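Local coordinates for protein 2-oxoglutarate-dependent dioxygenase DAO (Oryza sativa subsp. indica, PDB 6KUN) that probably catalyses the irreversible, iron- and 2-oxoglutarate-dependent oxidation of the auxin indole-3-acetic acid to inactive 2-oxoindole-3-acetic acid, at residues B[149-155]-B[245-251]; B[180-184]-B[210-214]. One frame throughout, in Å; residues are numbered along the deposited sequence.

Overall arrangement
Contacts 1 and 2 are two antiparallel strand pairings of the same major sheet of the jelly roll, with centres about 11 Å apart. Segments 245-251 and 180-184 lie on its two middle strands and join the pairings: Met247 N and Val181 O are 2.9 Å apart, and Gln183 N and Ile245 O 2.7 Å, both probable hydrogen bonds. One face of this four-strand array looks into the active site. There Ala246 CB packs 3.3 Å from Leu182 CD2, Phe248 and Leu182 touch 2-oxoglutarate, and Arg154 approaches indole-3-acetic acid. The side chains of Phe248 and Thr180 come within about 4 and 3 Å, respectively, of that of Asp175, a predicted iron ligand.

Contact 1: residues B[149-155]-B[245-251]; sequences WPCQFRM and IAMFLLA. With IAC (1H-indol-3-ylacetic acid), chain H.
Gln152 pairs with Phe248 and Arg154 with Ala246 in the hydrogen-bonded positions of an antiparallel ladder in the major sheet of the jelly roll. Each pair exchanges two backbone bonds, the straightest being Phe248 N to Gln152 O (2.7 Å, 174° at the hydrogen). Beyond the strands, Leu250 N still reaches Pro150 O at 3.0 Å, carrying the pairing into the loops.

On the face that looks into the active site, Arg154 and Phe248 meet obliquely. CE1 of the Phe248 ring sits over the centre of the Arg154 guanidinium, the two planes 39° apart. A bend at chi3 (-90°) turns the guanidinium edge toward the carboxylate of indole-3-acetic acid, Arg154 NH2 lying 3.2 Å from O3 of the ligand, in the guanidinium plane; the opposite charges should attract. Phe248 also places a ring edge, CD1, 3.3 Å from Gln152 O.

The other face is apolar. Phe153 and Ile245 run side by side, with CE1 3.4 Å from CG2. Met247, bent at chi2 and chi3, crosses Phe153 at about a right angle, bringing CE to 3.6 Å from CD1 and leaving SD at the ring edge in a Met-aromatic contact. Where strand gives way to loop, Leu249 CD2 lies between Trp149 CB (3.4 Å) and Cys151 SG.

Helix 111-138 covers this apolar face through Met124 and Ala132, helix 43-57 closes over Met155 and Ile245, and strands 86-92 and 179-183 flank the pair in the sheet.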
# COMPACT_ATOMS: atom_id res chain seq x y z
N TRP B 149 0.85 -29.36 -10.99
CA TRP B 149 -0.03 -28.86 -12.02
C TRP B 149 0.61 -27.63 -12.68
O TRP B 149 1.04 -26.71 -11.98
CB TRP B 149 -1.38 -28.47 -11.41
CG TRP B 149 -2.29 -29.59 -11.03
CD1 TRP B 149 -1.95 -30.83 -10.57
CD2 TRP B 149 -3.73 -29.54 -11.04
NE1 TRP B 149 -3.10 -31.57 -10.31
CE2 TRP B 149 -4.20 -30.80 -10.62
CE3 TRP B 149 -4.66 -28.57 -11.43
CZ2 TRP B 149 -5.55 -31.09 -10.52
CZ3 TRP B 149 -6.01 -28.88 -11.35
CH2 TRP B 149 -6.43 -30.12 -10.89
N PRO B 150 0.63 -27.56 -14.01
CA PRO B 150 1.09 -26.33 -14.67
C PRO B 150 0.37 -25.08 -14.19
O PRO B 150 -0.84 -25.09 -13.90
CB PRO B 150 0.82 -26.62 -16.15
CG PRO B 150 1.07 -28.10 -16.26
CD PRO B 150 0.39 -28.64 -14.99
N CYS B 151 1.14 -23.98 -14.13
CA CYS B 151 0.65 -22.68 -13.67
C CYS B 151 1.13 -21.60 -14.61
O CYS B 151 2.19 -21.72 -15.24
CB CYS B 151 1.13 -22.33 -12.25
SG CYS B 151 0.40 -23.31 -10.90
N GLN B 152 0.35 -20.53 -14.71
CA GLN B 152 0.79 -19.30 -15.36
C GLN B 152 0.83 -18.14 -14.35
O GLN B 152 -0.11 -17.94 -13.58
CB GLN B 152 -0.12 -18.96 -16.55
CG GLN B 152 0.13 -17.54 -17.14
CD GLN B 152 0.64 -17.52 -18.57
OE1 GLN B 152 0.82 -18.57 -19.20
NE2 GLN B 152 0.87 -16.33 -19.10
N PHE B 153 1.95 -17.43 -14.34
CA PHE B 153 2.16 -16.28 -13.48
C PHE B 153 2.09 -15.07 -14.39
O PHE B 153 2.73 -15.06 -15.45
CB PHE B 153 3.52 -16.35 -12.78
CG PHE B 153 3.82 -15.16 -11.88
CD1 PHE B 153 3.11 -14.95 -10.72
CD2 PHE B 153 4.83 -14.28 -12.20
CE1 PHE B 153 3.40 -13.87 -9.89
CE2 PHE B 153 5.12 -13.21 -11.38
CZ PHE B 153 4.41 -13.00 -10.24
N ARG B 154 1.28 -14.08 -14.03
CA ARG B 154 1.13 -12.89 -14.87
C ARG B 154 1.26 -11.62 -14.04
O ARG B 154 0.74 -11.52 -12.92
CB ARG B 154 -0.19 -12.90 -15.60
CG ARG B 154 -0.19 -12.39 -16.99
CD ARG B 154 -1.64 -12.36 -17.53
NE ARG B 154 -2.06 -13.59 -18.19
CZ ARG B 154 -3.32 -13.89 -18.50
NH1 ARG B 154 -4.30 -13.04 -18.18
NH2 ARG B 154 -3.62 -15.03 -19.11
N MET B 155 1.99 -10.66 -14.58
CA MET B 155 2.07 -9.30 -14.06
C MET B 155 1.41 -8.42 -15.11
O MET B 155 1.75 -8.53 -16.30
CB MET B 155 3.52 -8.89 -13.80
CG MET B 155 4.17 -9.69 -12.66
SD MET B 155 5.98 -9.46 -12.52
CE MET B 155 6.59 -10.14 -14.09
N ILE B 245 -1.18 -8.63 -10.14
CA ILE B 245 -0.38 -9.84 -10.23
C ILE B 245 -1.35 -11.01 -10.06
O ILE B 245 -2.24 -10.99 -9.18
CB ILE B 245 0.69 -9.85 -9.14
CG1 ILE B 245 1.49 -8.55 -9.17
CG2 ILE B 245 1.62 -10.98 -9.30
CD1 ILE B 245 2.33 -8.36 -7.97
N ALA B 246 -1.16 -12.03 -10.89
CA ALA B 246 -2.03 -13.19 -10.82
C ALA B 246 -1.26 -14.48 -11.01
O ALA B 246 -0.28 -14.53 -11.77
CB ALA B 246 -3.17 -13.13 -11.87
N MET B 247 -1.69 -15.52 -10.32
CA MET B 247 -1.16 -16.86 -10.50
C MET B 247 -2.33 -17.78 -10.86
O MET B 247 -3.31 -17.87 -10.10
CB MET B 247 -0.49 -17.35 -9.21
CG MET B 247 0.10 -18.75 -9.35
SD MET B 247 1.52 -18.89 -10.47
CE MET B 247 2.81 -18.31 -9.38
N PHE B 248 -2.25 -18.40 -12.01
CA PHE B 248 -3.30 -19.28 -12.55
C PHE B 248 -2.86 -20.72 -12.40
O PHE B 248 -1.88 -21.14 -13.00
CB PHE B 248 -3.61 -18.97 -14.00
CG PHE B 248 -3.96 -17.54 -14.26
CD1 PHE B 248 -2.98 -16.58 -14.45
CD2 PHE B 248 -5.29 -17.14 -14.35
CE1 PHE B 248 -3.31 -15.28 -14.72
CE2 PHE B 248 -5.61 -15.82 -14.64
CZ PHE B 248 -4.61 -14.89 -14.80
N LEU B 249 -3.57 -21.46 -11.55
CA LEU B 249 -3.44 -22.90 -11.47
C LEU B 249 -4.33 -23.51 -12.55
O LEU B 249 -5.56 -23.33 -12.52
CB LEU B 249 -3.87 -23.41 -10.11
CG LEU B 249 -3.15 -24.52 -9.39
CD1 LEU B 249 -4.13 -25.10 -8.34
CD2 LEU B 249 -2.56 -25.58 -10.16
N LEU B 250 -3.72 -24.23 -13.49
CA LEU B 250 -4.39 -24.58 -14.74
C LEU B 250 -5.08 -25.94 -14.71
O LEU B 250 -6.31 -26.00 -14.76
CB LEU B 250 -3.40 -24.50 -15.91
CG LEU B 250 -2.68 -23.17 -16.10
CD1 LEU B 250 -1.54 -23.24 -17.12
CD2 LEU B 250 -3.67 -22.10 -16.51
N ALA B 251 -4.32 -27.02 -14.70
CA ALA B 251 -4.89 -28.36 -14.82
C ALA B 251 -3.83 -29.39 -14.47
O ALA B 251 -2.69 -29.02 -14.24
CB ALA B 251 -5.42 -28.62 -16.23
C IAC H . -8.74 -18.66 -22.79
C1 IAC H . -7.58 -18.10 -23.18
C2 IAC H . -7.57 -16.97 -24.04
C3 IAC H . -8.76 -16.45 -24.48
C4 IAC H . -9.95 -17.02 -24.07
C5 IAC H . -9.93 -18.12 -23.26
C7 IAC H . -6.58 -18.79 -22.61
C8 IAC H . -7.11 -19.82 -21.85
C17 IAC H . -5.06 -18.67 -22.67
C18 IAC H . -4.51 -17.62 -21.72
N IAC H . -8.47 -19.73 -21.97
O2 IAC H . -3.51 -16.94 -22.09
O3 IAC H . -5.03 -17.45 -20.58

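Contact 2: residues B[180-184]-B[210-214]; sequences TVLQE and SFVVN
The amide of Gln183 lies over one face of the Phe211 ring, near the rim, with Gln183 NE2 3.5 Å from Phe211 CE1 and the planes only 16° apart. Gln183 extends CG anti to its own N (chi1 173°), then bends at chi2 to lay the amide there. Val181 reaches Phe211 with its CG1 branch, 3.7 Å from CB, and sets its CG2 branch 4.2 Å from Val213 CG2. Leu127 of helix 111-138 packs on both Val181 and Phe211, and His39 meets the Phe211 ring edge-to-face.

The pairing belongs to the double-stranded beta-helix (jelly roll) of 2-oxoglutarate-dependent dioxygenases. Leu182, from the face shared with Thr180, Val212 and Asn214, lines the 2-oxoglutarate pocket. On that face the hydroxyl OG1 of Thr180 is hydrogen-bonded to OD2 of Asp175, which would help position this predicted iron ligand.

In the backbone, Thr180 faces Asn214, and Leu182 faces Val212, as the hydrogen-bonded pairs of two antiparallel strands whose axes approach to 4.6 Å at 152°. Four bonds hold them, among them Thr180 N to Asn214 O and Leu182 N to Val212 O, both 2.8 Å. Val181 and Val213 form the non-hydrogen-bonded pair between. Past the last bridge the strands splay, and a water takes over: it accepts from Glu184 N (3.1 Å) and donates to Ser210 O (2.7 Å).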
# COMPACT_ATOMS: atom_id res chain seq x y z
N THR B 180 -7.50 -19.28 -9.54
CA THR B 180 -6.64 -18.14 -9.77
C THR B 180 -6.48 -17.34 -8.49
O THR B 180 -7.48 -17.04 -7.84
CB THR B 180 -7.20 -17.24 -10.86
OG1 THR B 180 -7.40 -18.02 -12.04
CG2 THR B 180 -6.18 -16.12 -11.17
N VAL B 181 -5.22 -16.98 -8.15
CA VAL B 181 -4.97 -16.12 -7.01
C VAL B 181 -4.50 -14.78 -7.55
O VAL B 181 -3.52 -14.72 -8.29
CB VAL B 181 -3.94 -16.69 -6.02
CG1 VAL B 181 -3.82 -15.76 -4.81
CG2 VAL B 181 -4.34 -18.05 -5.57
N LEU B 182 -5.18 -13.70 -7.15
CA LEU B 182 -4.94 -12.36 -7.66
C LEU B 182 -4.49 -11.45 -6.53
O LEU B 182 -5.03 -11.51 -5.42
CB LEU B 182 -6.23 -11.78 -8.29
CG LEU B 182 -6.99 -12.54 -9.38
CD1 LEU B 182 -8.32 -11.83 -9.63
CD2 LEU B 182 -6.19 -12.63 -10.65
N GLN B 183 -3.55 -10.56 -6.84
CA GLN B 183 -3.18 -9.45 -5.98
C GLN B 183 -3.47 -8.14 -6.72
O GLN B 183 -2.75 -7.77 -7.64
CB GLN B 183 -1.70 -9.53 -5.60
CG GLN B 183 -1.19 -8.32 -4.83
CD GLN B 183 -0.69 -8.68 -3.45
OE1 GLN B 183 0.52 -8.82 -3.22
NE2 GLN B 183 -1.61 -8.84 -2.51
N GLU B 184 -4.54 -7.46 -6.32
CA GLU B 184 -5.04 -6.30 -7.04
C GLU B 184 -4.32 -5.05 -6.55
O GLU B 184 -3.74 -5.01 -5.46
CB GLU B 184 -6.56 -6.16 -6.86
CG GLU B 184 -7.23 -5.06 -7.70
CD GLU B 184 -8.75 -5.09 -7.57
OE1 GLU B 184 -9.26 -5.93 -6.80
OE2 GLU B 184 -9.43 -4.28 -8.23
N SER B 210 -4.27 -8.69 1.29
CA SER B 210 -5.09 -9.88 1.06
C SER B 210 -5.09 -10.20 -0.42
O SER B 210 -4.79 -9.35 -1.27
CB SER B 210 -6.54 -9.68 1.51
OG SER B 210 -7.30 -9.09 0.46
N PHE B 211 -5.41 -11.46 -0.73
CA PHE B 211 -5.50 -11.97 -2.10
C PHE B 211 -6.95 -12.34 -2.38
O PHE B 211 -7.71 -12.64 -1.46
CB PHE B 211 -4.58 -13.20 -2.28
CG PHE B 211 -3.08 -12.89 -2.15
CD1 PHE B 211 -2.36 -12.47 -3.22
CD2 PHE B 211 -2.42 -13.10 -0.95
CE1 PHE B 211 -0.99 -12.18 -3.13
CE2 PHE B 211 -1.04 -12.83 -0.85
CZ PHE B 211 -0.33 -12.36 -1.95
N VAL B 212 -7.33 -12.27 -3.64
CA VAL B 212 -8.62 -12.77 -4.13
C VAL B 212 -8.38 -14.08 -4.84
O VAL B 212 -7.44 -14.20 -5.64
CB VAL B 212 -9.27 -11.74 -5.07
CG1 VAL B 212 -10.58 -12.24 -5.62
CG2 VAL B 212 -9.42 -10.41 -4.35
N VAL B 213 -9.24 -15.07 -4.58
CA VAL B 213 -9.22 -16.35 -5.26
C VAL B 213 -10.47 -16.49 -6.11
O VAL B 213 -11.59 -16.23 -5.64
CB VAL B 213 -9.09 -17.52 -4.27
CG1 VAL B 213 -9.02 -18.85 -5.06
CG2 VAL B 213 -7.86 -17.31 -3.37
N ASN B 214 -10.30 -16.85 -7.38
CA ASN B 214 -11.43 -17.12 -8.28
C ASN B 214 -11.37 -18.54 -8.79
O ASN B 214 -10.30 -19.03 -9.20
CB ASN B 214 -11.40 -16.15 -9.52
CG ASN B 214 -11.77 -14.72 -9.15
OD1 ASN B 214 -12.35 -14.47 -8.10
ND2 ASN B 214 -11.42 -13.78 -10.02
O HOH W 1 -5.72 -8.24 -3.56